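Local coordinates for Pex protein (PDB 2DQL) that is associated with the cyanobacterial circadian clock and, as a PadR-like winged-helix protein, probably binds DNA to regulate transcription, at residues L28-Q33 with T39-Q44. Numbering follows the deposited sequence.
Sequences LYVLLQ and TELIQQ. With PO4 (phosphate ion), chain C.
The CB of Val30 is directed toward helix 38-48, and its methyls meet Leu41 and Gln44, neighbours one turn apart on that helix. On the tight, buried side, Val30 CG1 lies 3.7 Å from Leu41 CD2, and CB of the valine touches the same methyl. A chi1 of 174° sets Val30 CG1 opposite the backbone N, and both methyls face Leu41 CD2 and the Gln44 amide; a short, stiff residue suits a CA separation of 7.6 Å from Leu41. The longer leucine bridges further: Leu41 also packs on Leu59 of helix 56-68. This is the helical core of a PadR-like winged helix-turn-helix domain, in which helices 20-31, 38-48 and 56-68 pack together and strands 72-77 and 86-91 form the wing. Were Val30 cut back to an alanine, Leu41 CD2 and the Gln44 amide would probably lose the two methyls they pack against, opening a gap. The other side is looser and watery. Gln44, fully extended with CG anti to its N (chi1 -170°), brings NE2 to 3.7 Å from Val30 CG2, a van der Waals contact; NE2 is hydrogen-bonded to Glu48 and to a water 3.2 Å away. That water donates to Gln33 OE1 at 2.9 Å, so a single water bridges the amides of Gln33 and Gln44, while Gln33 NE2 lies over one face of the Tyr29 ring, near its rim.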
loop_
_atom_site.group_PDB
_atom_site.type_symbol
_atom_site.label_atom_id
_atom_site.label_comp_id
_atom_site.label_asym_id
_atom_site.label_seq_id
_atom_site.Cartn_x
_atom_site.Cartn_y
_atom_site.Cartn_z
ATOM N N LEU A 28 -4.730 -19.342 1.086
ATOM C CA LEU A 28 -4.466 -20.711 1.533
ATOM C C LEU A 28 -5.078 -20.953 2.908
ATOM O O LEU A 28 -5.571 -22.045 3.191
ATOM C CB LEU A 28 -2.967 -20.992 1.560
ATOM C CG LEU A 28 -2.344 -21.131 0.172
ATOM C CD1 LEU A 28 -0.833 -21.240 0.295
ATOM C CD2 LEU A 28 -2.919 -22.359 -0.520
ATOM N N TYR A 29 -5.037 -19.934 3.767
ATOM C CA TYR A 29 -5.635 -20.030 5.095
ATOM C C TYR A 29 -7.121 -20.393 4.964
ATOM O O TYR A 29 -7.629 -21.272 5.672
ATOM C CB TYR A 29 -5.491 -18.687 5.818
ATOM C CG TYR A 29 -6.406 -18.524 7.013
ATOM C CD1 TYR A 29 -6.157 -19.197 8.204
ATOM C CD2 TYR A 29 -7.528 -17.701 6.941
ATOM C CE1 TYR A 29 -7.008 -19.055 9.302
ATOM C CE2 TYR A 29 -8.384 -17.551 8.030
ATOM C CZ TYR A 29 -8.116 -18.233 9.204
ATOM O OH TYR A 29 -8.964 -18.089 10.281
ATOM N N VAL A 30 -7.817 -19.716 4.054
ATOM C CA VAL A 30 -9.237 -19.983 3.847
ATOM C C VAL A 30 -9.472 -21.344 3.201
ATOM O O VAL A 30 -10.328 -22.101 3.651
ATOM C CB VAL A 30 -9.904 -18.914 2.947
ATOM C CG1 VAL A 30 -11.353 -19.314 2.642
ATOM C CG2 VAL A 30 -9.877 -17.553 3.634
ATOM N N LEU A 31 -8.717 -21.648 2.145
ATOM C CA LEU A 31 -8.890 -22.919 1.439
ATOM C C LEU A 31 -8.629 -24.142 2.315
ATOM O O LEU A 31 -9.191 -25.218 2.074
ATOM C CB LEU A 31 -8.006 -22.953 0.183
ATOM C CG LEU A 31 -8.390 -21.930 -0.898
ATOM C CD1 LEU A 31 -7.558 -22.173 -2.160
ATOM C CD2 LEU A 31 -9.878 -22.045 -1.234
ATOM N N LEU A 32 -7.787 -23.989 3.331
ATOM C CA LEU A 32 -7.504 -25.102 4.238
ATOM C C LEU A 32 -8.754 -25.439 5.051
ATOM O O LEU A 32 -8.889 -26.551 5.571
ATOM C CB LEU A 32 -6.340 -24.752 5.172
ATOM C CG LEU A 32 -4.967 -24.828 4.489
ATOM C CD1 LEU A 32 -3.910 -24.156 5.350
ATOM C CD2 LEU A 32 -4.617 -26.294 4.238
ATOM N N GLN A 33 -9.674 -24.485 5.133
ATOM C CA GLN A 33 -10.918 -24.662 5.876
ATOM C C GLN A 33 -11.977 -25.329 5.010
ATOM O O GLN A 33 -12.971 -25.861 5.515
ATOM C CB GLN A 33 -11.450 -23.311 6.344
ATOM C CG GLN A 33 -10.532 -22.560 7.282
ATOM C CD GLN A 33 -11.085 -21.191 7.629
ATOM O OE1 GLN A 33 -12.289 -21.029 7.829
ATOM N NE2 GLN A 33 -10.208 -20.199 7.711
ATOM N N THR A 39 -15.257 -14.542 -5.393
ATOM C CA THR A 39 -16.085 -13.551 -4.730
ATOM C C THR A 39 -16.158 -13.759 -3.224
ATOM O O THR A 39 -16.176 -12.792 -2.464
ATOM C CB THR A 39 -17.509 -13.526 -5.322
ATOM O OG1 THR A 39 -18.204 -14.731 -4.985
ATOM C CG2 THR A 39 -17.434 -13.402 -6.825
ATOM N N GLU A 40 -16.182 -15.015 -2.786
ATOM C CA GLU A 40 -16.255 -15.311 -1.359
ATOM C C GLU A 40 -14.946 -14.963 -0.665
ATOM O O GLU A 40 -14.942 -14.444 0.453
ATOM C CB GLU A 40 -16.575 -16.789 -1.135
ATOM C CG GLU A 40 -16.778 -17.153 0.326
ATOM C CD GLU A 40 -17.217 -18.590 0.510
ATOM O OE1 GLU A 40 -16.408 -19.503 0.241
ATOM O OE2 GLU A 40 -18.377 -18.806 0.918
ATOM N N LEU A 41 -13.829 -15.256 -1.325
ATOM C CA LEU A 41 -12.526 -14.956 -0.749
ATOM C C LEU A 41 -12.435 -13.463 -0.452
ATOM O O LEU A 41 -11.932 -13.064 0.593
ATOM C CB LEU A 41 -11.407 -15.380 -1.707
ATOM C CG LEU A 41 -11.219 -16.902 -1.756
ATOM C CD1 LEU A 41 -10.394 -17.312 -2.967
ATOM C CD2 LEU A 41 -10.552 -17.357 -0.452
ATOM N N ILE A 42 -12.940 -12.646 -1.368
ATOM C CA ILE A 42 -12.908 -11.200 -1.189
ATOM C C ILE A 42 -13.859 -10.754 -0.090
ATOM O O ILE A 42 -13.464 -10.028 0.822
ATOM C CB ILE A 42 -13.271 -10.462 -2.497
ATOM C CG1 ILE A 42 -12.173 -10.696 -3.537
ATOM C CG2 ILE A 42 -13.446 -8.960 -2.227
ATOM C CD1 ILE A 42 -12.473 -10.106 -4.907
ATOM N N GLN A 43 -15.107 -11.205 -0.164
ATOM C CA GLN A 43 -16.101 -10.817 0.828
ATOM C C GLN A 43 -15.764 -11.294 2.238
ATOM O O GLN A 43 -15.913 -10.545 3.205
ATOM C CB GLN A 43 -17.483 -11.340 0.424
ATOM C CG GLN A 43 -18.610 -10.786 1.279
ATOM C CD GLN A 43 -18.630 -9.265 1.290
ATOM O OE1 GLN A 43 -18.706 -8.624 0.238
ATOM N NE2 GLN A 43 -18.560 -8.681 2.482
ATOM N N GLN A 44 -15.304 -12.536 2.353
ATOM C CA GLN A 44 -14.962 -13.106 3.648
ATOM C C GLN A 44 -13.865 -12.320 4.359
ATOM O O GLN A 44 -13.865 -12.212 5.584
ATOM C CB GLN A 44 -14.522 -14.565 3.482
ATOM C CG GLN A 44 -14.385 -15.319 4.795
ATOM C CD GLN A 44 -14.081 -16.794 4.596
ATOM O OE1 GLN A 44 -14.718 -17.466 3.786
ATOM N NE2 GLN A 44 -13.115 -17.306 5.349
HETATM P P PO4 C . -19.485 -16.344 -8.536
HETATM O O1 PO4 C . -19.460 -15.437 -7.362
HETATM O O2 PO4 C . -20.465 -17.432 -8.287
HETATM O O3 PO4 C . -19.890 -15.603 -9.753
HETATM O O4 PO4 C . -18.133 -16.936 -8.754
HETATM O O HOH W 1 -13.769 -20.477 5.418
#